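Side-chain contact in hydrophilic protein, virA protein (PDB 3BO6), which probably acts as a phosphothreonine lyase effector of the SpvC family, removing phosphate from phosphothreonine by elimination rather than hydrolysis: residues 15-18 with 19-22. Numbering follows the deposited sequence.
Sequences NFHS and LHNQ
His17 and Asn21 meet on the first turns of helix 16-24, a worked example of how i to i+4 spacing lets side chains add bonds alongside the alpha-helical hydrogen-bond ladder. The amide nitrogen ND2 of Asn21 lies over one face of the His17 imidazole, offset toward its rim and 3.2 Å above the plane, with amide and ring turned 56° against each other. From there ND2 donates to the backbone, reaching His17 O at 2.9 Å, while Asn21 N bonds to the same oxygen from the opposite face of its carbonyl plane. Two bonds from one residue thus grip this carbonyl, and OD1 of Asn21 is held in turn by Arg24, which helps fix the amide's rotation. His20 takes the less common first torsion that places CG between the backbone N and the carbonyl carbon (chi1 77°), and its ring lies beside both Phe16 and His17, the three forming an aromatic cluster. CD2 of His20 approaches one face of the Phe16 ring, 4.1 Å from CE2, the two planes inclined at 55°. The Phe16 and His20 members of the cluster also touch Leu217 of helix 213-219. Leu19, buried, packs instead on helix 149-168. Farther round, Ser18 swings its hydroxyl anti to its own nitrogen, and OG donates to Gln22 OE1 at 2.9 Å.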
ATOM      1  N   ASN A  15      18.819   9.644  -9.453  1.00 10.66           N
ATOM      2  CA  ASN A  15      19.577   8.639  -8.718  1.00  9.04           C
ATOM      3  C   ASN A  15      19.157   7.206  -9.010  1.00  8.78           C
ATOM      4  O   ASN A  15      19.538   6.288  -8.289  1.00 11.17           O
ATOM      5  CB  ASN A  15      19.511   8.935  -7.215  1.00 10.17           C
ATOM      6  CG  ASN A  15      20.204  10.239  -6.865  1.00 15.18           C
ATOM      7  OD1 ASN A  15      21.421  10.341  -6.966  1.00 18.30           O
ATOM      8  ND2 ASN A  15      19.431  11.247  -6.470  1.00 18.96           N
ATOM      9  N   PHE A  16      18.395   7.029 -10.090  1.00  9.40           N
ATOM     10  CA  PHE A  16      17.811   5.733 -10.438  1.00  8.42           C
ATOM     11  C   PHE A  16      18.826   4.591 -10.448  1.00  9.23           C
ATOM     12  O   PHE A  16      18.650   3.582  -9.751  1.00  8.30           O
ATOM     13  CB  PHE A  16      17.112   5.847 -11.797  1.00  8.22           C
ATOM     14  CG  PHE A  16      16.302   4.634 -12.180  1.00  7.18           C
ATOM     15  CD1 PHE A  16      15.142   4.319 -11.493  1.00 11.56           C
ATOM     16  CD2 PHE A  16      16.666   3.849 -13.264  1.00 11.26           C
ATOM     17  CE1 PHE A  16      14.379   3.241 -11.857  1.00  8.95           C
ATOM     18  CE2 PHE A  16      15.899   2.753 -13.636  1.00  8.44           C
ATOM     19  CZ  PHE A  16      14.749   2.450 -12.915  1.00  9.73           C
ATOM     20  N   HIS A  17      19.893   4.744 -11.231  1.00  9.13           N
ATOM     21  CA  HIS A  17      20.910   3.712 -11.319  1.00 10.73           C
ATOM     22  C   HIS A  17      21.485   3.317  -9.956  1.00  8.98           C
ATOM     23  O   HIS A  17      21.558   2.131  -9.622  1.00  9.45           O
ATOM     24  CB  HIS A  17      22.041   4.148 -12.247  1.00 12.27           C
ATOM     25  CG  HIS A  17      23.036   3.065 -12.494  1.00 10.32           C
ATOM     26  ND1 HIS A  17      24.264   3.012 -11.869  1.00 18.73           N
ATOM     27  CD2 HIS A  17      22.947   1.943 -13.248  1.00  7.00           C
ATOM     28  CE1 HIS A  17      24.905   1.925 -12.258  1.00 16.55           C
ATOM     29  NE2 HIS A  17      24.128   1.260 -13.097  1.00 14.94           N
ATOM     30  N   SER A  18      21.882   4.313  -9.174  1.00  9.18           N
ATOM     31  CA  SER A  18      22.444   4.049  -7.849  1.00  9.73           C
ATOM     32  C   SER A  18      21.447   3.368  -6.917  1.00  8.69           C
ATOM     33  O   SER A  18      21.792   2.426  -6.189  1.00 10.63           O
ATOM     34  CB  SER A  18      22.930   5.345  -7.210  1.00 13.99           C
ATOM     35  OG  SER A  18      23.418   5.092  -5.906  1.00 18.18           O
ATOM     36  N   LEU A  19      20.208   3.849  -6.936  1.00  7.94           N
ATOM     37  CA  LEU A  19      19.178   3.319  -6.054  1.00  8.01           C
ATOM     38  C   LEU A  19      18.906   1.841  -6.287  1.00  6.79           C
ATOM     39  O   LEU A  19      18.980   1.047  -5.343  1.00  8.23           O
ATOM     40  CB  LEU A  19      17.898   4.156  -6.143  1.00  8.65           C
ATOM     41  CG  LEU A  19      17.974   5.538  -5.484  1.00  9.83           C
ATOM     42  CD1 LEU A  19      16.777   6.407  -5.880  1.00 11.68           C
ATOM     43  CD2 LEU A  19      18.072   5.420  -3.967  1.00 10.28           C
ATOM     44  N   HIS A  20      18.610   1.431  -7.519  1.00  7.46           N
ATOM     45  CA  HIS A  20      18.275   0.023  -7.701  1.00  6.55           C
ATOM     46  C   HIS A  20      19.474  -0.907  -7.488  1.00  7.77           C
ATOM     47  O   HIS A  20      19.323  -2.018  -6.992  1.00  8.01           O
ATOM     48  CB  HIS A  20      17.506  -0.265  -9.011  1.00  8.09           C
ATOM     49  CG  HIS A  20      18.338  -0.283 -10.260  1.00  7.30           C
ATOM     50  ND1 HIS A  20      18.974  -1.415 -10.719  1.00 10.70           N
ATOM     51  CD2 HIS A  20      18.535   0.666 -11.205  1.00  8.37           C
ATOM     52  CE1 HIS A  20      19.584  -1.145 -11.863  1.00  9.52           C
ATOM     53  NE2 HIS A  20      19.330   0.111 -12.182  1.00  9.68           N
ATOM     54  N   ASN A  21      20.669  -0.441  -7.816  1.00  7.76           N
ATOM     55  CA  ASN A  21      21.845  -1.253  -7.548  1.00  7.67           C
ATOM     56  C   ASN A  21      22.194  -1.363  -6.058  1.00 11.00           C
ATOM     57  O   ASN A  21      22.668  -2.418  -5.614  1.00 13.11           O
ATOM     58  CB  ASN A  21      23.011  -0.752  -8.396  1.00  8.22           C
ATOM     59  CG  ASN A  21      22.904  -1.209  -9.832  1.00 14.13           C
ATOM     60  OD1 ASN A  21      23.028  -2.395 -10.117  1.00 12.05           O
ATOM     61  ND2 ASN A  21      22.653  -0.269 -10.746  1.00 11.78           N
ATOM     62  N   GLN A  22      21.970  -0.299  -5.285  1.00  8.93           N
ATOM     63  CA  GLN A  22      22.111  -0.401  -3.828  1.00  7.60           C
ATOM     64  C   GLN A  22      21.088  -1.389  -3.270  1.00 10.46           C
ATOM     65  O   GLN A  22      21.429  -2.247  -2.448  1.00 10.75           O
ATOM     66  CB  GLN A  22      21.907   0.951  -3.144  1.00 10.12           C
ATOM     67  CG  GLN A  22      23.012   1.965  -3.351  1.00 13.25           C
ATOM     68  CD  GLN A  22      22.703   3.271  -2.651  1.00 23.07           C
ATOM     69  OE1 GLN A  22      22.447   4.289  -3.293  1.00 27.77           O
ATOM     70  NE2 GLN A  22      22.694   3.243  -1.323  1.00 23.83           N
TER